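Local coordinates for putative lipoprotein (Bacteroides fragilis, PDB 3QNK) that probably helps capture glycans at the outer membrane for import, as a SusD-like lipoprotein, at residues Arg190-Leu193 and Glu199-Ile202; Asp398-Leu403 and Val457-Ile462; Ile262-Gly267 and Tyr344-Pro349; Val473-Val476 and Glu480-Val483. One frame throughout, in Å; residues are numbered along the deposited sequence.

In the fold
Interactions 1 and 2 belong to the helical part of the SusD fold and touch each other, with centres about 11 Å apart: V201 and I202 of the first pack on A401 and R402 of the second, and L193 lies against R459. Interaction 1 is a buried helix-to-helix contact made without any hydrogen bond across it, whereas partly buried interaction 2 spans a wider gap with a salt bridge and an indole bond. Interactions 3 and 4 lie farther from the chain centre, with centres about 16 Å apart, and meet through Y344. One is a small loop-to-loop contact round a selenomethionine methyl, with no hydrogen bond across it; the other is a regular, backbone-bonded beta hairpin.

Interaction 1: residues Arg190-Leu193 and Glu199-Ile202; sequences RVEL and EDVI
D200 and V201 face E192 and L193 where two consecutive helices, 181-194 and 198-209, fold back on each other as an alpha-alpha hairpin. A short connection joins them, and the two segments run roughly antiparallel, as in the TPR-like helical layers of the SusD family. D200 meets E192 through its CB, which sits 3.3 Å from E192 OE2, while its carboxylate turns off to the side. The two side chains cross at about a right angle, with carboxylate planes 26° apart, and E192 OE2 and D200 OD1 remain 4.5 Å from each other. K188 and K203 form weak, long ion pairs with E192 and D200 respectively, which probably offsets part of this like-charge proximity. The other glutamate oxygen, OE1, is near the D200 carbonyl, but both atoms are acceptors. S204, one turn farther along the second helix, joins them through its hydroxyl, hydrogen-bonded to E192 OE1 and more weakly to D200 O.

V201 is the apolar centre of the contact. Its chi1 of 179° leaves CG2 anti to the carbonyl carbon, facing the first helix, where it lies 3.5 Å from L193 N and 3.6 Å from E192 CB. The same V201 CG2 is 4.0 Å from L193 CB, so it bridges two successive residues of the facing helix. L193 itself reaches on to N397 and E400 of helix 391-405. I202 points away from the first helix, and its CG2 methyl lies 3.4 Å from R402 NH2 of helix 391-405.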
loop_
_atom_site.group_PDB
_atom_site.type_symbol
_atom_site.label_atom_id
_atom_site.label_comp_id
_atom_site.label_asym_id
_atom_site.label_seq_id
_atom_site.Cartn_x
_atom_site.Cartn_y
_atom_site.Cartn_z
ATOM N N ARG B 190 -2.740 28.367 5.638
ATOM C CA ARG B 190 -3.474 27.298 6.327
ATOM C C ARG B 190 -2.590 26.603 7.351
ATOM O O ARG B 190 -3.030 26.433 8.495
ATOM C CB ARG B 190 -4.023 26.273 5.346
ATOM C CG ARG B 190 -5.037 25.355 6.002
ATOM C CD ARG B 190 -5.182 24.091 5.210
ATOM N NE ARG B 190 -5.883 24.338 3.954
ATOM C CZ ARG B 190 -6.171 23.405 3.054
ATOM N NH1 ARG B 190 -5.804 22.144 3.253
ATOM N NH2 ARG B 190 -6.822 23.727 1.944
ATOM N N VAL B 191 -1.331 26.217 6.945
ATOM C CA VAL B 191 -0.330 25.585 7.823
ATOM C C VAL B 191 -0.066 26.504 9.063
ATOM O O VAL B 191 -0.061 26.014 10.201
ATOM C CB VAL B 191 0.962 25.245 7.052
ATOM C CG1 VAL B 191 2.014 24.656 7.973
ATOM C CG2 VAL B 191 0.671 24.267 5.929
ATOM N N GLU B 192 0.062 27.820 8.840
ATOM C CA GLU B 192 0.258 28.800 9.901
ATOM C C GLU B 192 -0.974 28.901 10.810
ATOM O O GLU B 192 -0.830 29.053 12.021
ATOM C CB GLU B 192 0.598 30.187 9.325
ATOM C CG GLU B 192 1.971 30.294 8.666
ATOM C CD GLU B 192 2.202 31.494 7.751
ATOM O OE1 GLU B 192 1.222 31.981 7.145
ATOM O OE2 GLU B 192 3.369 31.934 7.618
ATOM N N LEU B 193 -2.186 28.793 10.238
ATOM C CA LEU B 193 -3.433 28.861 11.002
ATOM C C LEU B 193 -3.587 27.619 11.884
ATOM O O LEU B 193 -3.992 27.723 13.053
ATOM C CB LEU B 193 -4.636 29.018 10.050
ATOM C CG LEU B 193 -6.019 29.235 10.689
ATOM C CD1 LEU B 193 -6.090 30.565 11.437
ATOM C CD2 LEU B 193 -7.101 29.154 9.658
ATOM N N GLU B 199 -0.261 36.177 13.418
ATOM C CA GLU B 199 0.408 37.348 12.813
ATOM C C GLU B 199 0.969 36.970 11.427
ATOM O O GLU B 199 0.865 37.767 10.487
ATOM C CB GLU B 199 1.488 37.936 13.728
ATOM N N ASP B 200 1.445 35.709 11.282
ATOM C CA ASP B 200 1.985 35.174 10.029
ATOM C C ASP B 200 0.899 34.910 8.988
ATOM O O ASP B 200 1.124 35.232 7.822
ATOM C CB ASP B 200 2.796 33.896 10.270
ATOM C CG ASP B 200 4.066 34.104 11.070
ATOM O OD1 ASP B 200 4.967 34.860 10.595
ATOM O OD2 ASP B 200 4.163 33.533 12.176
ATOM N N VAL B 201 -0.273 34.335 9.395
ATOM C CA VAL B 201 -1.416 34.050 8.512
ATOM C C VAL B 201 -1.813 35.300 7.727
ATOM O O VAL B 201 -1.933 35.230 6.505
ATOM C CB VAL B 201 -2.642 33.503 9.283
ATOM C CG1 VAL B 201 -3.822 33.242 8.348
ATOM C CG2 VAL B 201 -2.304 32.242 10.048
ATOM N N ILE B 202 -1.988 36.441 8.449
ATOM C CA ILE B 202 -2.385 37.743 7.928
ATOM C C ILE B 202 -1.414 38.210 6.826
ATOM O O ILE B 202 -1.866 38.717 5.791
ATOM C CB ILE B 202 -2.498 38.774 9.089
ATOM C CG1 ILE B 202 -3.577 38.332 10.093
ATOM C CG2 ILE B 202 -2.784 40.197 8.538
ATOM C CD1 ILE B 202 -3.505 38.946 11.456
#

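Interaction 2: residues Asp398-Leu403 and Val457-Ile462; sequences DAEARL and VRRWKI
E400 brings its carboxylate to R459 and W460, which meet it side by side, the indole NE1 lying over one face of the guanidinium, and three N-H groups hold it. R459 grips it end-on in a salt bridge: NH2 reaches OE1 at 3.0 Å on the syn side and NH1 reaches OE2 at 2.8 Å from above the carboxylate plane. The guanidinium and carboxylate planes are 27° apart. W460 NE1 gives OE2 a second donor at 2.7 Å, almost straight at 168°, from the opposite face of the carboxylate to NH1. OE2 itself lies close to the indole plane, at the ring edge.

E400 and R459 both stretch, from opposite directions, to close the 11.1 Å between the CA atoms of E400 and W460; E400 is extended, with CG anti to the backbone N (chi1 -164°). Behind the first shell, D456 forms a salt bridge with R459 NE, and R440 makes a cation-pi contact with W460. Just past the indole, K461, with positive phi, is the C-prime residue of the Schellman motif that ends helix 453-460.

The bridge ties helix 391-405 to this helix end, with L193 of helix 181-194 touching both E400 and R459, and R443 of helix 432-446 touching W460.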
loop_
_atom_site.group_PDB
_atom_site.type_symbol
_atom_site.label_atom_id
_atom_site.label_comp_id
_atom_site.label_asym_id
_atom_site.label_seq_id
_atom_site.Cartn_x
_atom_site.Cartn_y
_atom_site.Cartn_z
ATOM N N ASP B 398 -7.698 34.633 7.072
ATOM C CA ASP B 398 -7.417 36.008 7.450
ATOM C C ASP B 398 -8.395 36.453 8.556
ATOM O O ASP B 398 -7.949 36.999 9.567
ATOM C CB ASP B 398 -7.517 36.934 6.212
ATOM C CG ASP B 398 -6.787 38.272 6.294
ATOM O OD1 ASP B 398 -5.870 38.400 7.135
ATOM O OD2 ASP B 398 -7.110 39.183 5.485
ATOM N N ALA B 399 -9.724 36.193 8.372
ATOM C CA ALA B 399 -10.756 36.555 9.351
ATOM C C ALA B 399 -10.463 35.913 10.713
ATOM O O ALA B 399 -10.487 36.599 11.743
ATOM C CB ALA B 399 -12.125 36.126 8.853
ATOM N N GLU B 400 -10.073 34.627 10.688
ATOM C CA GLU B 400 -9.759 33.849 11.851
ATOM C C GLU B 400 -8.536 34.400 12.594
ATOM O O GLU B 400 -8.623 34.606 13.815
ATOM C CB GLU B 400 -9.569 32.383 11.466
ATOM C CG GLU B 400 -9.611 31.475 12.674
ATOM C CD GLU B 400 -9.774 29.985 12.468
ATOM O OE1 GLU B 400 -10.280 29.567 11.397
ATOM O OE2 GLU B 400 -9.489 29.245 13.440
ATOM N N ALA B 401 -7.413 34.641 11.884
ATOM C CA ALA B 401 -6.178 35.170 12.462
ATOM C C ALA B 401 -6.363 36.597 12.944
ATOM O O ALA B 401 -5.853 36.937 14.008
ATOM C CB ALA B 401 -5.058 35.110 11.455
ATOM N N ARG B 402 -7.118 37.418 12.198
ATOM C CA ARG B 402 -7.369 38.808 12.578
ATOM C C ARG B 402 -8.127 38.883 13.863
ATOM O O ARG B 402 -7.736 39.666 14.730
ATOM C CB ARG B 402 -8.122 39.577 11.506
ATOM C CG ARG B 402 -7.176 40.093 10.491
ATOM C CD ARG B 402 -7.853 40.496 9.212
ATOM N NE ARG B 402 -6.828 40.721 8.203
ATOM C CZ ARG B 402 -6.238 41.884 7.987
ATOM N NH1 ARG B 402 -6.619 42.964 8.661
ATOM N NH2 ARG B 402 -5.265 41.983 7.085
ATOM N N LEU B 403 -9.164 38.049 14.031
ATOM C CA LEU B 403 -9.917 38.078 15.280
ATOM C C LEU B 403 -9.020 37.738 16.475
ATOM O O LEU B 403 -8.970 38.517 17.432
ATOM C CB LEU B 403 -11.131 37.139 15.251
ATOM C CG LEU B 403 -11.921 37.213 16.527
ATOM C CD1 LEU B 403 -13.202 37.905 16.324
ATOM C CD2 LEU B 403 -12.052 35.882 17.156
ATOM N N VAL B 457 -12.562 20.863 13.593
ATOM C CA VAL B 457 -13.025 20.339 14.877
ATOM C C VAL B 457 -11.809 20.044 15.791
ATOM O O VAL B 457 -11.834 20.353 16.986
ATOM C CB VAL B 457 -13.916 19.077 14.646
ATOM C CG1 VAL B 457 -14.084 18.243 15.912
ATOM C CG2 VAL B 457 -15.284 19.465 14.080
ATOM N N ARG B 458 -10.751 19.473 15.204
ATOM C CA ARG B 458 -9.504 19.054 15.857
ATOM C C ARG B 458 -8.715 20.235 16.356
ATOM O O ARG B 458 -8.268 20.240 17.520
ATOM C CB ARG B 458 -8.666 18.258 14.837
ATOM C CG ARG B 458 -7.335 17.771 15.339
ATOM C CD ARG B 458 -6.820 16.672 14.424
ATOM N NE ARG B 458 -7.249 15.343 14.841
ATOM C CZ ARG B 458 -6.674 14.231 14.409
ATOM N NH1 ARG B 458 -5.658 14.293 13.557
ATOM N NH2 ARG B 458 -7.095 13.046 14.842
ATOM N N ARG B 459 -8.516 21.235 15.471
ATOM C CA ARG B 459 -7.720 22.420 15.796
ATOM C C ARG B 459 -8.481 23.364 16.729
ATOM O O ARG B 459 -7.872 23.918 17.641
ATOM C CB ARG B 459 -7.200 23.132 14.545
ATOM C CG ARG B 459 -8.251 23.791 13.683
ATOM C CD ARG B 459 -7.626 24.222 12.392
ATOM N NE ARG B 459 -8.606 24.876 11.539
ATOM C CZ ARG B 459 -8.874 26.169 11.575
ATOM N NH1 ARG B 459 -8.225 26.968 12.414
ATOM N NH2 ARG B 459 -9.788 26.678 10.773
ATOM N N TRP B 460 -9.800 23.509 16.545
ATOM C CA TRP B 460 -10.634 24.320 17.425
ATOM C C TRP B 460 -10.920 23.611 18.728
ATOM O O TRP B 460 -11.417 24.240 19.665
ATOM C CB TRP B 460 -11.969 24.660 16.760
ATOM C CG TRP B 460 -11.841 25.577 15.589
ATOM C CD1 TRP B 460 -10.872 26.507 15.371
ATOM C CD2 TRP B 460 -12.752 25.679 14.494
ATOM N NE1 TRP B 460 -11.101 27.156 14.188
ATOM C CE2 TRP B 460 -12.255 26.679 13.631
ATOM C CE3 TRP B 460 -13.939 25.003 14.149
ATOM C CZ2 TRP B 460 -12.887 27.020 12.440
ATOM C CZ3 TRP B 460 -14.576 25.344 12.969
ATOM C CH2 TRP B 460 -14.058 26.352 12.134
ATOM N N LYS B 461 -10.635 22.293 18.782
ATOM C CA LYS B 461 -10.851 21.442 19.940
ATOM C C LYS B 461 -12.345 21.488 20.353
ATOM O O LYS B 461 -12.658 21.892 21.461
ATOM C CB LYS B 461 -9.887 21.772 21.109
ATOM C CG LYS B 461 -8.449 21.398 20.794
ATOM C CD LYS B 461 -7.596 21.203 22.052
ATOM C CE LYS B 461 -6.118 20.885 21.800
ATOM N NZ LYS B 461 -5.885 19.658 20.969
ATOM N N ILE B 462 -13.255 21.094 19.419
ATOM C CA ILE B 462 -14.714 21.068 19.624
ATOM C C ILE B 462 -15.302 19.646 19.347
ATOM O O ILE B 462 -16.482 19.514 18.971
ATOM C CB ILE B 462 -15.454 22.163 18.818
ATOM C CG1 ILE B 462 -15.249 22.018 17.300
ATOM C CG2 ILE B 462 -15.096 23.556 19.325
ATOM C CD1 ILE B 462 -16.271 22.705 16.433
#

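Interaction 3: residues Ile262-Gly267 and Tyr344-Pro349; sequences INDKYG and YLMDTP
Two irregular loops meet here, one following helix 253-257 and the other following strand 339-340, and the selenomethionine side chain of M346 joins them by reaching N263 and D264. The methyl CE does most of the touching. It lies 3.1 Å from N263 OD1 and 3.3 Å from D264 OD1, the two oxygens approaching it from different directions, and D264 CB adds an apolar flank at 3.6 Å. No hydrogen bond crosses between the segments, so this is van der Waals packing of a methyl beside polar groups. Ahead of the methyl, beyond the two oxygens, I262 N is 4.1 Å from M346 CE.

The tight bend of 262-267 is what gathers these groups: Y266 N bonds back to I262 O at 2.8 Å, an i-to-i+4 link that closes an alpha-turn. Within it N263 and D264 have matching first torsions, each with CG between the backbone N and the carbonyl carbon (chi1 56°), and both carboxamide and carboxylate oxygens reach the methyl. M346 meets them with a side chain folded at both chi2 and chi3.

Other bonds hold the two loops in place. D347 OD1 accepts from the backbone N of Y261, just ahead of the turn, while D347 OD2 forms a salt bridge with R343. On the far side of the turn, the Y266 hydroxyl is bonded to the carbonyls of D335 and G337.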
loop_
_atom_site.group_PDB
_atom_site.type_symbol
_atom_site.label_atom_id
_atom_site.label_comp_id
_atom_site.label_asym_id
_atom_site.label_seq_id
_atom_site.Cartn_x
_atom_site.Cartn_y
_atom_site.Cartn_z
ATOM N N ILE B 262 -31.658 6.368 -8.461
ATOM C CA ILE B 262 -31.965 7.355 -9.495
ATOM C C ILE B 262 -32.284 6.490 -10.743
ATOM O O ILE B 262 -32.331 6.975 -11.872
ATOM C CB ILE B 262 -30.662 8.262 -9.503
ATOM C CG1 ILE B 262 -30.796 9.516 -8.657
ATOM C CG2 ILE B 262 -29.862 8.488 -10.772
ATOM C CD1 ILE B 262 -32.205 10.224 -8.619
ATOM N N ASN B 263 -32.592 5.190 -10.478
ATOM C CA ASN B 263 -32.840 4.110 -11.431
ATOM C C ASN B 263 -34.275 4.052 -11.996
ATOM O O ASN B 263 -34.656 3.050 -12.586
ATOM C CB ASN B 263 -32.441 2.749 -10.821
ATOM C CG ASN B 263 -33.075 2.354 -9.507
ATOM O OD1 ASN B 263 -33.543 3.176 -8.714
ATOM N ND2 ASN B 263 -33.048 1.066 -9.223
ATOM N N ASP B 264 -35.046 5.132 -11.863
ATOM C CA ASP B 264 -36.353 5.300 -12.502
ATOM C C ASP B 264 -36.103 5.844 -13.931
ATOM O O ASP B 264 -36.825 5.501 -14.857
ATOM C CB ASP B 264 -37.261 6.248 -11.676
ATOM C CG ASP B 264 -36.689 7.640 -11.398
ATOM O OD1 ASP B 264 -35.519 7.729 -10.916
ATOM O OD2 ASP B 264 -37.428 8.640 -11.610
ATOM N N LYS B 265 -35.047 6.669 -14.088
ATOM C CA LYS B 265 -34.584 7.301 -15.322
ATOM C C LYS B 265 -33.142 6.852 -15.685
ATOM O O LYS B 265 -32.829 6.680 -16.869
ATOM C CB LYS B 265 -34.630 8.833 -15.143
ATOM C CG LYS B 265 -34.389 9.629 -16.417
ATOM C CD LYS B 265 -34.746 11.093 -16.255
ATOM C CE LYS B 265 -36.087 11.438 -16.845
ATOM N NZ LYS B 265 -36.204 12.894 -17.126
ATOM N N TYR B 266 -32.265 6.669 -14.671
ATOM C CA TYR B 266 -30.869 6.361 -14.937
ATOM C C TYR B 266 -30.432 4.979 -14.450
ATOM O O TYR B 266 -30.590 4.030 -15.200
ATOM C CB TYR B 266 -29.986 7.485 -14.392
ATOM C CG TYR B 266 -30.171 8.750 -15.200
ATOM C CD1 TYR B 266 -29.797 8.805 -16.542
ATOM C CD2 TYR B 266 -30.808 9.861 -14.656
ATOM C CE1 TYR B 266 -29.984 9.958 -17.301
ATOM C CE2 TYR B 266 -31.020 11.015 -15.415
ATOM C CZ TYR B 266 -30.609 11.055 -16.740
ATOM O OH TYR B 266 -30.780 12.183 -17.500
ATOM N N GLY B 267 -29.860 4.867 -13.261
ATOM C CA GLY B 267 -29.383 3.589 -12.749
ATOM C C GLY B 267 -29.000 3.630 -11.293
ATOM O O GLY B 267 -29.196 4.649 -10.629
ATOM N N TYR B 344 -38.781 9.027 -0.416
ATOM C CA TYR B 344 -39.924 8.242 0.045
ATOM C C TYR B 344 -39.933 6.866 -0.621
ATOM O O TYR B 344 -39.985 5.861 0.077
ATOM C CB TYR B 344 -41.263 8.981 -0.193
ATOM C CG TYR B 344 -42.474 8.144 0.167
ATOM C CD1 TYR B 344 -42.570 7.518 1.406
ATOM C CD2 TYR B 344 -43.521 7.974 -0.731
ATOM C CE1 TYR B 344 -43.660 6.723 1.733
ATOM C CE2 TYR B 344 -44.620 7.173 -0.415
ATOM C CZ TYR B 344 -44.689 6.555 0.823
ATOM O OH TYR B 344 -45.780 5.798 1.187
ATOM N N LEU B 345 -39.864 6.813 -1.953
ATOM C CA LEU B 345 -39.940 5.540 -2.679
ATOM C C LEU B 345 -38.627 5.011 -3.219
ATOM O O LEU B 345 -38.482 3.798 -3.321
ATOM C CB LEU B 345 -40.891 5.666 -3.880
ATOM C CG LEU B 345 -42.362 5.968 -3.573
ATOM C CD1 LEU B 345 -43.115 6.341 -4.826
ATOM C CD2 LEU B 345 -43.041 4.815 -2.883
HETATM N N MSE B 346 -37.723 5.904 -3.645
HETATM C CA MSE B 346 -36.495 5.570 -4.343
HETATM C C MSE B 346 -35.273 5.423 -3.416
HETATM O O MSE B 346 -34.994 4.307 -3.014
HETATM C CB MSE B 346 -36.241 6.625 -5.434
HETATM C CG MSE B 346 -37.314 6.658 -6.540
HETATM SE SE MSE B 346 -37.275 5.091 -7.693
HETATM C CE MSE B 346 -35.624 5.469 -8.565
ATOM N N ASP B 347 -34.508 6.517 -3.134
ATOM C CA ASP B 347 -33.286 6.496 -2.315
ATOM C C ASP B 347 -33.629 6.613 -0.848
ATOM O O ASP B 347 -33.669 7.707 -0.265
ATOM C CB ASP B 347 -32.315 7.594 -2.729
ATOM C CG ASP B 347 -30.892 7.252 -2.378
ATOM O OD1 ASP B 347 -30.265 6.491 -3.140
ATOM O OD2 ASP B 347 -30.405 7.743 -1.341
ATOM N N THR B 348 -33.797 5.451 -0.252
ATOM C CA THR B 348 -34.263 5.178 1.088
ATOM C C THR B 348 -33.151 4.596 1.970
ATOM O O THR B 348 -32.331 3.821 1.467
ATOM C CB THR B 348 -35.443 4.246 0.858
ATOM O OG1 THR B 348 -36.593 5.067 0.669
ATOM C CG2 THR B 348 -35.656 3.237 1.923
ATOM N N PRO B 349 -33.119 4.917 3.291
ATOM C CA PRO B 349 -32.071 4.338 4.167
ATOM C C PRO B 349 -32.091 2.796 4.254
ATOM O O PRO B 349 -31.056 2.161 4.503
ATOM C CB PRO B 349 -32.383 4.938 5.538
ATOM C CG PRO B 349 -33.243 6.108 5.278
ATOM C CD PRO B 349 -34.036 5.789 4.058
#

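Interaction 4: residues Val473-Val476 and Glu480-Val483; sequences VRFV and EFKV
R474 and K482 are paired through their backbones in both directions: R474 N reaches K482 O at 3.0 Å, and K482 N returns to R474 O at 2.9 Å. Nearer the turn, V476 N bonds to E480 O at 2.8 Å. These bonds make a beta hairpin of strands 469-475 and 480-488, in which the non-hydrogen-bonded pairs V473-V483 and F475-F481 flank the R474-K482 pair.

The phenylalanines pack on the same face of the hairpin. F481 CB sits squarely over the F475 ring, 3.6 Å from its centroid and 4° off the normal, a CH-pi contact. With CG between the backbone N and the carbonyl carbon (chi1 69°), the F481 ring swings aside toward V473, which leaves CB rather than the ring over F475; the two rings meet obliquely, their planes at 42°. V473 CG1 adds to this cluster, 3.6 Å from F481 CD2.

R474 and K482 lie side by side on the other face, pointing the same way. R474 NH2 lies 3.3 Å from K482 CD and 3.7 Å from K482 NZ, two like charges close together with no hydrogen bond between them, and K482 CD also meets V476 CG1.

Outside the hairpin, strand 304-305 lines the far edge of strand 480-488, where F304 bonds to the F481 backbone and its ring meets that of F481. H326 stacks on F475, and T357 bonds to the V473 backbone.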
loop_
_atom_site.group_PDB
_atom_site.type_symbol
_atom_site.label_atom_id
_atom_site.label_comp_id
_atom_site.label_asym_id
_atom_site.label_seq_id
_atom_site.Cartn_x
_atom_site.Cartn_y
_atom_site.Cartn_z
ATOM N N VAL B 473 -33.302 12.728 8.089
ATOM C CA VAL B 473 -34.743 12.673 7.853
ATOM C C VAL B 473 -35.106 11.331 7.182
ATOM O O VAL B 473 -34.252 10.672 6.589
ATOM C CB VAL B 473 -35.350 13.891 7.094
ATOM C CG1 VAL B 473 -35.130 15.181 7.872
ATOM C CG2 VAL B 473 -34.831 14.003 5.655
ATOM N N ARG B 474 -36.376 10.939 7.308
ATOM C CA ARG B 474 -36.973 9.738 6.751
ATOM C C ARG B 474 -38.349 10.130 6.277
ATOM O O ARG B 474 -39.090 10.729 7.053
ATOM C CB ARG B 474 -37.019 8.676 7.847
ATOM C CG ARG B 474 -37.687 7.393 7.516
ATOM C CD ARG B 474 -37.655 6.507 8.750
ATOM N NE ARG B 474 -38.957 6.483 9.420
ATOM C CZ ARG B 474 -39.138 6.379 10.732
ATOM N NH1 ARG B 474 -38.097 6.277 11.550
ATOM N NH2 ARG B 474 -40.360 6.359 11.235
ATOM N N PHE B 475 -38.685 9.854 5.011
ATOM C CA PHE B 475 -39.996 10.209 4.459
ATOM C C PHE B 475 -41.010 9.090 4.663
ATOM O O PHE B 475 -40.746 7.906 4.423
ATOM C CB PHE B 475 -39.911 10.625 2.994
ATOM C CG PHE B 475 -39.458 12.073 2.886
ATOM C CD1 PHE B 475 -38.130 12.430 3.146
ATOM C CD2 PHE B 475 -40.355 13.077 2.527
ATOM C CE1 PHE B 475 -37.724 13.762 3.092
ATOM C CE2 PHE B 475 -39.940 14.410 2.470
ATOM C CZ PHE B 475 -38.635 14.741 2.766
ATOM N N VAL B 476 -42.168 9.493 5.179
ATOM C CA VAL B 476 -43.302 8.613 5.498
ATOM C C VAL B 476 -44.398 8.764 4.411
ATOM O O VAL B 476 -45.338 7.971 4.365
ATOM C CB VAL B 476 -43.843 8.838 6.939
ATOM C CG1 VAL B 476 -42.764 8.531 7.972
ATOM C CG2 VAL B 476 -44.389 10.249 7.132
ATOM N N GLU B 480 -44.216 14.156 3.399
ATOM C CA GLU B 480 -43.934 14.175 4.828
ATOM C C GLU B 480 -42.786 13.316 5.254
ATOM O O GLU B 480 -42.582 12.220 4.726
ATOM C CB GLU B 480 -45.152 13.717 5.624
ATOM C CG GLU B 480 -46.393 14.542 5.387
ATOM C CD GLU B 480 -47.661 13.740 5.580
ATOM O OE1 GLU B 480 -47.811 12.703 4.896
ATOM O OE2 GLU B 480 -48.498 14.139 6.424
ATOM N N PHE B 481 -42.126 13.776 6.339
ATOM C CA PHE B 481 -40.956 13.172 6.952
ATOM C C PHE B 481 -40.958 13.322 8.469
ATOM O O PHE B 481 -41.683 14.151 9.023
ATOM C CB PHE B 481 -39.675 13.807 6.371
ATOM C CG PHE B 481 -39.455 15.246 6.758
ATOM C CD1 PHE B 481 -40.023 16.277 6.019
ATOM C CD2 PHE B 481 -38.680 15.573 7.863
ATOM C CE1 PHE B 481 -39.853 17.619 6.407
ATOM C CE2 PHE B 481 -38.502 16.909 8.245
ATOM C CZ PHE B 481 -39.082 17.923 7.513
ATOM N N LYS B 482 -40.123 12.482 9.118
ATOM C CA LYS B 482 -39.786 12.410 10.541
ATOM C C LYS B 482 -38.269 12.652 10.657
ATOM O O LYS B 482 -37.532 12.307 9.723
ATOM C CB LYS B 482 -40.159 11.025 11.127
ATOM C CG LYS B 482 -41.649 10.752 11.380
ATOM C CD LYS B 482 -41.839 9.259 11.646
ATOM C CE LYS B 482 -43.193 8.830 12.170
ATOM N NZ LYS B 482 -43.067 7.875 13.313
ATOM N N VAL B 483 -37.796 13.224 11.797
ATOM C CA VAL B 483 -36.356 13.417 12.058
ATOM C C VAL B 483 -35.863 12.144 12.733
ATOM O O VAL B 483 -36.514 11.632 13.635
ATOM C CB VAL B 483 -36.033 14.710 12.867
ATOM C CG1 VAL B 483 -34.530 14.853 13.129
ATOM C CG2 VAL B 483 -36.584 15.945 12.143
#